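PDB 2X9Q: Cyclo(L-tyrosyl-L-tyrosyl) synthase from Mycobacterium tuberculosis, which probably joins, without ATP, two tyrosines delivered as L-tyrosyl-tRNA(Tyr) into cyclo(L-tyrosyl-L-tyrosyl), an intermediate on the way to mycocyclosin. Local coordinates for residues A[176-181]-A[240-245]; A[110-115]-A[166-171]; A[74-79]-A[248-253]; A[82-87]-A[114-119]. One frame throughout, in Å; residues are numbered along the deposited sequence.

Contact 1: A[176-181]-A[240-245]; sequences NEAYRE and TPAILG
The amide of N176 works in two directions at once: ND2 donates to the backbone O of I243 at 2.9 Å, while OD1 takes the N-H of Y179 at 3.0 Å. The first bond is bent (130° at the hydrogen) and meets a lone pair of the I243 carbonyl in its plane, although that oxygen lies 33° out of the N176 amide plane. The second is straighter and is the capping bond of the helix that starts at E177. N176 reaches both because its CG stands anti to the backbone N (chi1 177°), which swings the amide across the I243 side chain at about a right angle. A water bound to A242 O at 2.9 Å makes a weak further bond to ND2. Beside the amide the contact is apolar. I243 lays CG1 alongside the first helical turn, 3.9 Å from Y179 N, and A178 CB meets A242 CB at 3.9 Å. The Y179 ring leads away from this interface, and its hydroxyl is hydrogen-bonded to A232 O, part of the substrate site inferred by similarity. The two short helical segments run closer to antiparallel than perpendicular, with axes 8.4 Å apart. Here an asparagine N-cap of helix 177-192 also ties down the C-terminal turn of helix 220-244, joining two helices of the cyclodipeptide synthase fold beside the probable substrate pocket.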
loop_
_atom_site.group_PDB
_atom_site.type_symbol
_atom_site.label_atom_id
_atom_site.label_comp_id
_atom_site.label_asym_id
_atom_site.label_seq_id
_atom_site.Cartn_x
_atom_site.Cartn_y
_atom_site.Cartn_z
ATOM N N ASN A 176 13.561 -7.931 -6.247
ATOM C CA ASN A 176 13.105 -7.458 -7.544
ATOM C C ASN A 176 13.951 -6.212 -7.920
ATOM O O ASN A 176 14.063 -5.255 -7.136
ATOM C CB ASN A 176 11.599 -7.140 -7.453
ATOM C CG ASN A 176 11.050 -6.577 -8.748
ATOM O OD1 ASN A 176 11.264 -5.424 -9.024
ATOM N ND2 ASN A 176 10.308 -7.390 -9.534
ATOM N N GLU A 177 14.647 -6.245 -9.060
ATOM C CA GLU A 177 15.496 -5.095 -9.434
ATOM C C GLU A 177 14.730 -3.750 -9.579
ATOM O O GLU A 177 15.210 -2.765 -9.075
ATOM C CB GLU A 177 16.321 -5.393 -10.735
ATOM C CG GLU A 177 17.473 -4.432 -10.905
ATOM C CD GLU A 177 18.189 -4.586 -12.310
ATOM O OE1 GLU A 177 17.525 -4.945 -13.325
ATOM O OE2 GLU A 177 19.433 -4.339 -12.390
ATOM N N ALA A 178 13.549 -3.695 -10.217
ATOM C CA ALA A 178 12.826 -2.408 -10.308
ATOM C C ALA A 178 12.481 -1.875 -8.856
ATOM O O ALA A 178 12.625 -0.689 -8.580
ATOM C CB ALA A 178 11.559 -2.545 -11.116
ATOM N N TYR A 179 12.049 -2.762 -7.954
ATOM C CA TYR A 179 11.689 -2.347 -6.605
ATOM C C TYR A 179 12.940 -1.747 -5.986
ATOM O O TYR A 179 12.901 -0.653 -5.367
ATOM C CB TYR A 179 11.216 -3.582 -5.768
ATOM C CG TYR A 179 11.041 -3.271 -4.302
ATOM C CD1 TYR A 179 12.153 -3.232 -3.411
ATOM C CD2 TYR A 179 9.774 -3.046 -3.791
ATOM C CE1 TYR A 179 11.981 -2.918 -2.009
ATOM C CE2 TYR A 179 9.596 -2.710 -2.395
ATOM C CZ TYR A 179 10.703 -2.666 -1.530
ATOM O OH TYR A 179 10.484 -2.335 -0.211
ATOM N N ARG A 180 14.053 -2.484 -6.087
ATOM C CA ARG A 180 15.280 -2.015 -5.483
ATOM C C ARG A 180 15.751 -0.628 -6.032
ATOM O O ARG A 180 16.245 0.202 -5.276
ATOM C CB ARG A 180 16.404 -3.018 -5.745
ATOM C CG ARG A 180 16.416 -4.280 -4.960
ATOM C CD ARG A 180 17.710 -5.044 -5.531
ATOM N NE ARG A 180 18.026 -6.255 -4.794
ATOM C CZ ARG A 180 19.175 -6.489 -4.128
ATOM N NH1 ARG A 180 20.175 -5.590 -4.101
ATOM N NH2 ARG A 180 19.334 -7.647 -3.484
ATOM N N GLU A 181 15.595 -0.395 -7.337
ATOM C CA GLU A 181 15.914 0.896 -7.927
ATOM C C GLU A 181 14.969 1.995 -7.438
ATOM O O GLU A 181 15.419 3.051 -7.072
ATOM C CB GLU A 181 15.917 0.802 -9.481
ATOM C CG GLU A 181 17.212 0.068 -9.963
ATOM C CD GLU A 181 17.295 -0.210 -11.495
ATOM O OE1 GLU A 181 16.541 0.431 -12.237
ATOM O OE2 GLU A 181 18.098 -1.099 -11.930
ATOM N N THR A 240 4.205 -0.082 -9.653
ATOM C CA THR A 240 3.832 -1.483 -9.724
ATOM C C THR A 240 3.957 -2.021 -11.171
ATOM O O THR A 240 4.432 -3.144 -11.372
ATOM C CB THR A 240 2.401 -1.712 -9.191
ATOM O OG1 THR A 240 2.370 -1.415 -7.783
ATOM C CG2 THR A 240 1.913 -3.196 -9.397
ATOM N N PRO A 241 3.600 -1.215 -12.202
ATOM C CA PRO A 241 3.864 -1.749 -13.583
ATOM C C PRO A 241 5.309 -2.188 -13.833
ATOM O O PRO A 241 5.531 -3.264 -14.431
ATOM C CB PRO A 241 3.508 -0.525 -14.487
ATOM C CG PRO A 241 2.292 -0.039 -13.744
ATOM C CD PRO A 241 2.870 0.057 -12.268
ATOM N N ALA A 242 6.308 -1.418 -13.417
ATOM C CA ALA A 242 7.719 -1.841 -13.481
ATOM C C ALA A 242 8.023 -3.077 -12.652
ATOM O O ALA A 242 8.741 -3.950 -13.101
ATOM C CB ALA A 242 8.694 -0.733 -13.068
ATOM N N ILE A 243 7.448 -3.183 -11.466
ATOM C CA ILE A 243 7.860 -4.253 -10.557
ATOM C C ILE A 243 7.182 -5.583 -10.977
ATOM O O ILE A 243 7.819 -6.633 -10.918
ATOM C CB ILE A 243 7.398 -3.845 -9.148
ATOM C CG1 ILE A 243 8.235 -2.596 -8.705
ATOM C CG2 ILE A 243 7.441 -5.068 -8.163
ATOM C CD1 ILE A 243 7.637 -1.902 -7.406
ATOM N N LEU A 244 5.909 -5.518 -11.349
ATOM C CA LEU A 244 5.108 -6.718 -11.651
ATOM C C LEU A 244 4.933 -6.973 -13.159
ATOM O O LEU A 244 4.364 -7.973 -13.527
ATOM C CB LEU A 244 3.743 -6.639 -10.975
ATOM C CG LEU A 244 3.804 -6.744 -9.435
ATOM C CD1 LEU A 244 2.405 -6.638 -8.857
ATOM C CD2 LEU A 244 4.459 -8.084 -9.049
ATOM N N GLY A 245 5.388 -6.052 -14.015
ATOM C CA GLY A 245 5.244 -6.167 -15.478
ATOM C C GLY A 245 3.801 -6.182 -15.941
ATOM O O GLY A 245 3.462 -7.049 -16.755
HETATM O O HOH W 1 10.462 -6.229 -12.720
#

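Contact 2: A[110-115]-A[166-171]; sequences FDRVDF and CVRPMS
D114 sits between two arginines, one on its own strand and one on the neighbour. R168 brings NH2 to D114 OD1 at 2.6 Å, a salt bridge in which the carboxylate oxygen lies near the guanidinium plane but is approached from above the carboxylate plane, the two planes being 56° apart. R112, whose chain bends at chi3, contributes NH2 to D114 OD2 at 3.1 Å. The arginine side chains cross at about a right angle, with guanidinium planes 34° apart and their NH2 atoms edge to edge at 3.2 Å. R168 can fold back over the strand because its CG lies between backbone N and carbonyl carbon (chi1 76°). A water accepts from R168 NE at 2.6 Å and donates to D114 OD1. C166 lies next to this group, its CB 3.3 Å from D114 OD1. On the other face F115 and V167 pair through their CB atoms, next to helix 133-158. Backbone hydrogen bonds between the parallel strands set the register: C166 N to V113 O, F115 N to C166 O at 2.9 Å, and R168 N to F115 O. They fasten strand 165-169, outermost of the sheet within the chain, to strand 112-117. With an arginine on each oxygen, the buried carboxylate is probably held as an anion, and its negative charge probably lets the two guanidinium groups lie so close.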
loop_
_atom_site.group_PDB
_atom_site.type_symbol
_atom_site.label_atom_id
_atom_site.label_comp_id
_atom_site.label_asym_id
_atom_site.label_seq_id
_atom_site.Cartn_x
_atom_site.Cartn_y
_atom_site.Cartn_z
ATOM N N PHE A 110 -10.512 -6.361 -12.377
ATOM C CA PHE A 110 -9.137 -6.278 -12.924
ATOM C C PHE A 110 -8.714 -7.588 -13.572
ATOM O O PHE A 110 -9.069 -8.647 -13.042
ATOM C CB PHE A 110 -8.142 -5.932 -11.773
ATOM C CG PHE A 110 -8.492 -4.669 -11.057
ATOM C CD1 PHE A 110 -8.008 -3.471 -11.519
ATOM C CD2 PHE A 110 -9.376 -4.675 -9.997
ATOM C CE1 PHE A 110 -8.355 -2.254 -10.882
ATOM C CE2 PHE A 110 -9.786 -3.476 -9.379
ATOM C CZ PHE A 110 -9.272 -2.281 -9.783
ATOM N N ASP A 111 -7.855 -7.556 -14.592
ATOM C CA ASP A 111 -7.372 -8.812 -15.140
ATOM C C ASP A 111 -6.565 -9.629 -14.141
ATOM O O ASP A 111 -6.554 -10.875 -14.169
ATOM C CB ASP A 111 -6.564 -8.651 -16.408
ATOM C CG ASP A 111 -7.415 -8.046 -17.566
ATOM O OD1 ASP A 111 -8.668 -8.075 -17.506
ATOM O OD2 ASP A 111 -6.791 -7.444 -18.448
ATOM N N ARG A 112 -5.844 -8.930 -13.263
ATOM C CA ARG A 112 -4.963 -9.628 -12.345
ATOM C C ARG A 112 -4.977 -8.855 -11.002
ATOM O O ARG A 112 -5.144 -7.622 -11.014
ATOM C CB ARG A 112 -3.602 -9.619 -13.024
ATOM C CG ARG A 112 -2.649 -10.622 -12.522
ATOM C CD ARG A 112 -1.140 -10.291 -12.897
ATOM N NE ARG A 112 -0.307 -10.614 -11.724
ATOM C CZ ARG A 112 1.017 -10.522 -11.639
ATOM N NH1 ARG A 112 1.754 -10.096 -12.679
ATOM N NH2 ARG A 112 1.607 -10.897 -10.494
ATOM N N VAL A 113 -4.861 -9.553 -9.862
ATOM C CA VAL A 113 -4.967 -8.917 -8.536
ATOM C C VAL A 113 -3.882 -9.487 -7.654
ATOM O O VAL A 113 -3.737 -10.746 -7.570
ATOM C CB VAL A 113 -6.305 -9.162 -7.851
ATOM C CG1 VAL A 113 -6.300 -8.573 -6.380
ATOM C CG2 VAL A 113 -7.462 -8.605 -8.660
ATOM N N ASP A 114 -3.103 -8.631 -6.998
ATOM C CA ASP A 114 -2.033 -9.133 -6.055
ATOM C C ASP A 114 -2.326 -8.569 -4.654
ATOM O O ASP A 114 -2.430 -7.318 -4.498
ATOM C CB ASP A 114 -0.642 -8.709 -6.474
ATOM C CG ASP A 114 -0.083 -9.555 -7.599
ATOM O OD1 ASP A 114 0.506 -10.612 -7.301
ATOM O OD2 ASP A 114 -0.293 -9.239 -8.762
ATOM N N PHE A 115 -2.566 -9.452 -3.678
ATOM C CA PHE A 115 -2.673 -9.043 -2.306
ATOM C C PHE A 115 -1.209 -8.980 -1.915
ATOM O O PHE A 115 -0.462 -9.901 -2.271
ATOM C CB PHE A 115 -3.270 -10.175 -1.434
ATOM C CG PHE A 115 -4.731 -10.261 -1.440
ATOM C CD1 PHE A 115 -5.470 -9.319 -0.766
ATOM C CD2 PHE A 115 -5.384 -11.305 -2.133
ATOM C CE1 PHE A 115 -6.864 -9.404 -0.687
ATOM C CE2 PHE A 115 -6.787 -11.385 -2.102
ATOM C CZ PHE A 115 -7.520 -10.445 -1.363
ATOM N N CYS A 166 -3.033 -13.585 -6.608
ATOM C CA CYS A 166 -1.799 -14.061 -5.969
ATOM C C CYS A 166 -1.633 -13.314 -4.628
ATOM O O CYS A 166 -2.220 -12.234 -4.442
ATOM C CB CYS A 166 -0.613 -13.723 -6.862
ATOM S SG CYS A 166 -0.531 -14.754 -8.421
ATOM N N VAL A 167 -0.882 -13.884 -3.681
ATOM C CA VAL A 167 -0.560 -13.202 -2.423
ATOM C C VAL A 167 0.934 -13.261 -2.317
ATOM O O VAL A 167 1.548 -14.249 -2.708
ATOM C CB VAL A 167 -1.176 -13.839 -1.157
ATOM C CG1 VAL A 167 -1.113 -15.405 -1.146
ATOM C CG2 VAL A 167 -0.509 -13.210 0.175
ATOM N N ARG A 168 1.560 -12.202 -1.820
ATOM C CA ARG A 168 2.961 -12.388 -1.459
ATOM C C ARG A 168 3.374 -11.363 -0.421
ATOM O O ARG A 168 2.719 -10.360 -0.297
ATOM C CB ARG A 168 3.870 -12.286 -2.654
ATOM C CG ARG A 168 4.090 -10.892 -3.123
ATOM C CD ARG A 168 4.756 -10.927 -4.553
ATOM N NE ARG A 168 3.720 -11.076 -5.577
ATOM C CZ ARG A 168 3.945 -11.398 -6.865
ATOM N NH1 ARG A 168 5.164 -11.612 -7.322
ATOM N NH2 ARG A 168 2.937 -11.512 -7.699
ATOM N N PRO A 169 4.466 -11.646 0.301
ATOM C CA PRO A 169 4.898 -10.663 1.288
ATOM C C PRO A 169 5.640 -9.497 0.641
ATOM O O PRO A 169 6.345 -9.671 -0.369
ATOM C CB PRO A 169 5.866 -11.467 2.182
ATOM C CG PRO A 169 6.465 -12.539 1.249
ATOM C CD PRO A 169 5.410 -12.792 0.159
HETATM N N MSE A 170 5.569 -8.319 1.274
HETATM C CA MSE A 170 6.290 -7.182 0.797
HETATM C C MSE A 170 7.817 -7.464 0.677
HETATM O O MSE A 170 8.504 -6.965 -0.288
HETATM C CB MSE A 170 6.007 -5.934 1.759
HETATM C CG MSE A 170 6.729 -4.579 1.229
HETATM SE SE MSE A 170 5.860 -4.085 -0.509
HETATM C CE MSE A 170 4.159 -3.508 0.232
ATOM N N SER A 171 8.386 -8.244 1.602
ATOM C CA SER A 171 9.846 -8.578 1.586
ATOM C C SER A 171 10.245 -9.341 0.342
ATOM O O SER A 171 11.369 -9.320 -0.024
ATOM C CB SER A 171 10.277 -9.508 2.797
ATOM O OG SER A 171 9.436 -10.660 2.796
HETATM O O HOH W 2 1.244 -11.214 -4.706
#

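Contact 3: A[74-79]-A[248-253]; sequences QIIHTE and SSLNCY
I76 and H77 provide the close side of this contact, pressing from helix 71-79 onto the start of strand 249-253. I76 drives CG2 against the backbone of the strand, 3.6 Å from S249 O, and the same methyl lies 4.4 Å from L250 CB. Beside it L250 reaches back with CD2, which comes to 3.7 Å from H77 CB and obliquely to the imidazole. H77 has CG anti to its backbone N (chi1 177°), which sends the ring out roughly perpendicular to the helix axis, where NE2 is hydrogen-bonded to Q61 OE1. The helix thus lies across one face of the mixed sheet at a steep angle, 108° between the short axes, in the Rossmann-like arrangement that relates cyclodipeptide synthases to class I aminoacyl-tRNA synthetases. Toward S248 the fit is looser and wetter. The S248 hydroxyl is 4.0 Å from both I76 CG2 and E79 CB, and no direct hydrogen bond links the two segments. A water bridges them instead, donating to I76 O at 2.7 Å and to S248 OG at 3.0 Å. S248 OG is also hydrogen-bonded to D81 OD2, just after the helix, while E79 is exposed to solvent.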
loop_
_atom_site.group_PDB
_atom_site.type_symbol
_atom_site.label_atom_id
_atom_site.label_comp_id
_atom_site.label_asym_id
_atom_site.label_seq_id
_atom_site.Cartn_x
_atom_site.Cartn_y
_atom_site.Cartn_z
ATOM N N GLN A 74 -8.529 7.466 -11.943
ATOM C CA GLN A 74 -9.802 6.889 -12.360
ATOM C C GLN A 74 -9.743 6.251 -13.715
ATOM O O GLN A 74 -10.462 5.267 -13.965
ATOM C CB GLN A 74 -10.882 7.933 -12.323
ATOM C CG GLN A 74 -12.270 7.401 -12.768
ATOM C CD GLN A 74 -13.204 8.498 -12.964
ATOM O OE1 GLN A 74 -13.450 8.884 -14.119
ATOM N NE2 GLN A 74 -13.752 9.076 -11.838
ATOM N N ILE A 75 -8.953 6.840 -14.640
ATOM C CA ILE A 75 -8.693 6.193 -15.910
ATOM C C ILE A 75 -8.040 4.830 -15.696
ATOM O O ILE A 75 -8.402 3.817 -16.353
ATOM C CB ILE A 75 -7.809 7.111 -16.839
ATOM C CG1 ILE A 75 -8.680 8.312 -17.321
ATOM C CG2 ILE A 75 -7.332 6.282 -18.025
ATOM C CD1 ILE A 75 -7.911 9.266 -17.999
ATOM N N ILE A 76 -7.030 4.777 -14.803
ATOM C CA ILE A 76 -6.376 3.471 -14.547
ATOM C C ILE A 76 -7.323 2.392 -13.949
ATOM O O ILE A 76 -7.256 1.192 -14.309
ATOM C CB ILE A 76 -5.135 3.760 -13.646
ATOM C CG1 ILE A 76 -4.058 4.459 -14.528
ATOM C CG2 ILE A 76 -4.631 2.476 -13.056
ATOM C CD1 ILE A 76 -2.867 5.236 -13.684
ATOM N N HIS A 77 -8.184 2.823 -13.040
ATOM C CA HIS A 77 -9.196 1.961 -12.478
ATOM C C HIS A 77 -10.035 1.388 -13.613
ATOM O O HIS A 77 -10.255 0.174 -13.654
ATOM C CB HIS A 77 -10.126 2.785 -11.573
ATOM C CG HIS A 77 -11.272 2.000 -10.974
ATOM N ND1 HIS A 77 -12.467 2.596 -10.655
ATOM C CD2 HIS A 77 -11.443 0.661 -10.740
ATOM C CE1 HIS A 77 -13.298 1.689 -10.153
ATOM N NE2 HIS A 77 -12.727 0.495 -10.254
ATOM N N THR A 78 -10.532 2.259 -14.505
ATOM C CA THR A 78 -11.306 1.821 -15.695
ATOM C C THR A 78 -10.533 0.915 -16.655
ATOM O O THR A 78 -11.125 0.044 -17.276
ATOM C CB THR A 78 -11.835 3.108 -16.479
ATOM O OG1 THR A 78 -12.595 3.849 -15.545
ATOM C CG2 THR A 78 -12.764 2.695 -17.602
ATOM N N GLU A 79 -9.219 1.104 -16.829
ATOM C CA GLU A 79 -8.478 0.176 -17.638
ATOM C C GLU A 79 -8.599 -1.290 -17.075
ATOM O O GLU A 79 -8.497 -2.257 -17.834
ATOM C CB GLU A 79 -6.996 0.516 -17.655
ATOM C CG GLU A 79 -6.662 1.910 -18.150
ATOM C CD GLU A 79 -6.549 1.962 -19.688
ATOM O OE1 GLU A 79 -5.585 2.517 -20.188
ATOM O OE2 GLU A 79 -7.393 1.360 -20.374
ATOM N N SER A 248 -0.823 -1.330 -16.252
ATOM C CA SER A 248 -1.109 -0.209 -15.336
ATOM C C SER A 248 -1.566 -0.851 -14.051
ATOM O O SER A 248 -1.857 -2.070 -14.026
ATOM C CB SER A 248 -2.191 0.678 -15.881
ATOM O OG SER A 248 -3.442 0.027 -15.990
ATOM N N SER A 249 -1.639 -0.086 -12.970
ATOM C CA SER A 249 -2.056 -0.763 -11.746
ATOM C C SER A 249 -2.663 0.252 -10.814
ATOM O O SER A 249 -2.145 1.394 -10.728
ATOM C CB SER A 249 -0.851 -1.522 -11.060
ATOM O OG SER A 249 -1.323 -2.064 -9.778
ATOM N N LEU A 250 -3.720 -0.154 -10.099
ATOM C CA LEU A 250 -4.342 0.671 -9.098
ATOM C C LEU A 250 -3.990 0.140 -7.699
ATOM O O LEU A 250 -4.366 -0.981 -7.361
ATOM C CB LEU A 250 -5.896 0.604 -9.242
ATOM C CG LEU A 250 -6.702 1.618 -8.514
ATOM C CD1 LEU A 250 -6.412 3.117 -9.042
ATOM C CD2 LEU A 250 -8.134 1.272 -8.791
ATOM N N ASN A 251 -3.333 0.966 -6.884
ATOM C CA ASN A 251 -2.908 0.532 -5.555
ATOM C C ASN A 251 -4.001 0.909 -4.555
ATOM O O ASN A 251 -4.359 2.104 -4.409
ATOM C CB ASN A 251 -1.516 1.138 -5.239
ATOM C CG ASN A 251 -0.898 0.444 -4.006
ATOM O OD1 ASN A 251 -1.613 0.197 -3.044
ATOM N ND2 ASN A 251 0.383 0.184 -4.025
ATOM N N CYS A 252 -4.621 -0.114 -3.918
ATOM C CA CYS A 252 -5.879 0.125 -3.182
ATOM C C CYS A 252 -5.792 -0.070 -1.709
ATOM O O CYS A 252 -5.238 -1.116 -1.242
ATOM C CB CYS A 252 -6.974 -0.858 -3.676
ATOM S SG CYS A 252 -7.267 -0.648 -5.454
ATOM N N TYR A 253 -6.360 0.871 -0.949
ATOM C CA TYR A 253 -6.363 0.713 0.527
ATOM C C TYR A 253 -7.571 1.410 1.056
ATOM O O TYR A 253 -8.163 2.215 0.351
ATOM C CB TYR A 253 -5.055 1.320 1.136
ATOM C CG TYR A 253 -4.693 0.784 2.495
ATOM C CD1 TYR A 253 -4.473 -0.583 2.674
ATOM C CD2 TYR A 253 -4.592 1.655 3.620
ATOM C CE1 TYR A 253 -4.173 -1.109 3.951
ATOM C CE2 TYR A 253 -4.286 1.134 4.903
ATOM C CZ TYR A 253 -4.078 -0.222 5.043
ATOM O OH TYR A 253 -3.739 -0.765 6.255
HETATM O O HOH W 3 -5.653 -0.975 -14.177
#

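Contact 4: A[82-87]-A[114-119]; sequences HAVIGV and DFVYTD
H82 points NE2 straight at D114 OD2, 2.7 Å away with 174° at the hydrogen. The oxygen lies in the plane of the imidazole and accepts through its anti lone pair, with ring and carboxylate planes 41° apart. On the same face, V84 CG1 touches V116 CG2 at 4.0 Å. On the opposite face the contacts between side chains are apolar: I85 and F115 lie side by side pointing the same way, I85 CG2 to F115 CE1 3.6 Å, while V87 crosses the ring obliquely, V87 CG2 3.8 Å from F115 CD1. F115 has CG anti to its carbonyl carbon (chi1 -83°), which leans the ring toward strand 82-87. Behind these side chains, backbone bonds alternate between the strands: D114 N to A83 O at 2.8 Å, I85 N to D114 O, V116 N to I85 O, V87 N to V116 O and T118 N to V87 O. They join the two parallel strands of a right-handed beta-alpha-beta unit whose crossover is helix 96-109, in the parallel part of the Rossmann-like sheet. Farther out, S249 OG is hydrogen-bonded to H82 ND1, and with D114 on NE2 this holds the rotation of the imidazole; L244 of helix 220-244 packs against both H82 and D114. I151 of helix 133-158 backs V87 and F115. At the C-terminal end of the strands T118 OG1 is hydrogen-bonded to OE2 of E233, a residue that could, by similarity, have a critical role in catalysis, and V87 leads directly into S88, the probable nucleophile.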
loop_
_atom_site.group_PDB
_atom_site.type_symbol
_atom_site.label_atom_id
_atom_site.label_comp_id
_atom_site.label_asym_id
_atom_site.label_seq_id
_atom_site.Cartn_x
_atom_site.Cartn_y
_atom_site.Cartn_z
ATOM N N HIS A 82 -4.831 -4.150 -13.402
ATOM C CA HIS A 82 -4.168 -4.719 -12.213
ATOM C C HIS A 82 -4.501 -3.942 -10.987
ATOM O O HIS A 82 -4.656 -2.698 -11.040
ATOM C CB HIS A 82 -2.664 -4.782 -12.409
ATOM C CG HIS A 82 -1.966 -5.488 -11.275
ATOM N ND1 HIS A 82 -1.424 -4.803 -10.199
ATOM C CD2 HIS A 82 -1.841 -6.825 -10.985
ATOM C CE1 HIS A 82 -0.939 -5.685 -9.323
ATOM N NE2 HIS A 82 -1.150 -6.916 -9.788
ATOM N N ALA A 83 -4.698 -4.648 -9.876
ATOM C CA ALA A 83 -4.774 -3.984 -8.566
ATOM C C ALA A 83 -3.781 -4.634 -7.577
ATOM O O ALA A 83 -3.623 -5.879 -7.514
ATOM C CB ALA A 83 -6.203 -3.965 -7.993
ATOM N N VAL A 84 -3.157 -3.775 -6.767
ATOM C CA VAL A 84 -2.548 -4.226 -5.492
ATOM C C VAL A 84 -3.559 -3.937 -4.388
ATOM O O VAL A 84 -4.008 -2.811 -4.237
ATOM C CB VAL A 84 -1.240 -3.435 -5.194
ATOM C CG1 VAL A 84 -0.657 -3.819 -3.746
ATOM C CG2 VAL A 84 -0.193 -3.797 -6.291
ATOM N N ILE A 85 -3.881 -4.969 -3.608
ATOM C CA ILE A 85 -4.667 -4.849 -2.393
ATOM C C ILE A 85 -3.663 -5.038 -1.250
ATOM O O ILE A 85 -3.255 -6.173 -0.985
ATOM C CB ILE A 85 -5.736 -5.940 -2.394
ATOM C CG1 ILE A 85 -6.655 -5.664 -3.649
ATOM C CG2 ILE A 85 -6.705 -5.815 -1.186
ATOM C CD1 ILE A 85 -7.893 -6.599 -3.694
ATOM N N GLY A 86 -3.211 -3.945 -0.651
ATOM C CA GLY A 86 -2.202 -4.035 0.403
ATOM C C GLY A 86 -2.909 -4.493 1.680
ATOM O O GLY A 86 -4.108 -4.174 1.884
ATOM N N VAL A 87 -2.227 -5.313 2.485
ATOM C CA VAL A 87 -2.886 -5.819 3.708
ATOM C C VAL A 87 -1.881 -5.619 4.866
ATOM O O VAL A 87 -0.733 -5.881 4.689
ATOM C CB VAL A 87 -3.294 -7.339 3.566
ATOM C CG1 VAL A 87 -4.034 -7.784 4.833
ATOM C CG2 VAL A 87 -4.210 -7.563 2.351
ATOM N N ASP A 114 -3.103 -8.631 -6.998
ATOM C CA ASP A 114 -2.033 -9.133 -6.055
ATOM C C ASP A 114 -2.326 -8.569 -4.654
ATOM O O ASP A 114 -2.430 -7.318 -4.498
ATOM C CB ASP A 114 -0.642 -8.709 -6.474
ATOM C CG ASP A 114 -0.083 -9.555 -7.599
ATOM O OD1 ASP A 114 0.506 -10.612 -7.301
ATOM O OD2 ASP A 114 -0.293 -9.239 -8.762
ATOM N N PHE A 115 -2.566 -9.452 -3.678
ATOM C CA PHE A 115 -2.673 -9.043 -2.306
ATOM C C PHE A 115 -1.209 -8.980 -1.915
ATOM O O PHE A 115 -0.462 -9.901 -2.271
ATOM C CB PHE A 115 -3.270 -10.175 -1.434
ATOM C CG PHE A 115 -4.731 -10.261 -1.440
ATOM C CD1 PHE A 115 -5.470 -9.319 -0.766
ATOM C CD2 PHE A 115 -5.384 -11.305 -2.133
ATOM C CE1 PHE A 115 -6.864 -9.404 -0.687
ATOM C CE2 PHE A 115 -6.787 -11.385 -2.102
ATOM C CZ PHE A 115 -7.520 -10.445 -1.363
ATOM N N VAL A 116 -0.782 -7.922 -1.222
ATOM C CA VAL A 116 0.610 -7.840 -0.746
ATOM C C VAL A 116 0.535 -7.483 0.765
ATOM O O VAL A 116 -0.009 -6.485 1.131
ATOM C CB VAL A 116 1.373 -6.735 -1.529
ATOM C CG1 VAL A 116 2.757 -6.570 -0.962
ATOM C CG2 VAL A 116 1.451 -7.104 -3.093
ATOM N N TYR A 117 1.032 -8.354 1.638
ATOM C CA TYR A 117 0.976 -8.055 3.059
ATOM C C TYR A 117 2.315 -7.552 3.545
ATOM O O TYR A 117 3.402 -8.002 3.116
ATOM C CB TYR A 117 0.445 -9.242 3.914
ATOM C CG TYR A 117 1.312 -10.477 3.827
ATOM C CD1 TYR A 117 1.122 -11.376 2.798
ATOM C CD2 TYR A 117 2.375 -10.722 4.755
ATOM C CE1 TYR A 117 1.902 -12.509 2.674
ATOM C CE2 TYR A 117 3.194 -11.892 4.625
ATOM C CZ TYR A 117 2.901 -12.781 3.633
ATOM O OH TYR A 117 3.696 -13.887 3.379
ATOM N N THR A 118 2.244 -6.582 4.429
ATOM C CA THR A 118 3.475 -5.943 4.880
ATOM C C THR A 118 4.153 -6.846 5.954
ATOM O O THR A 118 3.536 -7.173 6.927
ATOM C CB THR A 118 3.229 -4.498 5.321
ATOM O OG1 THR A 118 2.816 -3.763 4.165
ATOM C CG2 THR A 118 4.603 -3.818 5.806
ATOM N N ASP A 119 5.381 -7.292 5.733
ATOM C CA ASP A 119 6.028 -8.145 6.731
ATOM C C ASP A 119 7.412 -7.570 7.118
ATOM O O ASP A 119 8.365 -8.326 7.456
ATOM C CB ASP A 119 6.159 -9.573 6.174
ATOM C CG ASP A 119 7.079 -9.616 4.988
ATOM O OD1 ASP A 119 7.110 -8.609 4.197
ATOM O OD2 ASP A 119 7.776 -10.630 4.800
#

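How the contacts relate
Contacts 2, 3 and 4 all reach the same mixed sheet. Contacts 2 and 4, about 5 Å apart between centres, share D114 and F115 of strand 112-117, which lies between strands 82-87 and 165-169. Contact 3, about 14 Å from either between centres, adds strand 249-253 on the far side of 82-87 and the helix 71-79 that precedes 82-87. Contact 1, about 13 to 17 Å from the others between centres, joins two helices; its L244 packs on H82, R112, D114 and R168. Contact 3 spans all the others in sequence, since helix 71-79 comes first and strand 249-253 last. Segments distant in sequence thus meet around one sheet that carries the probable active site.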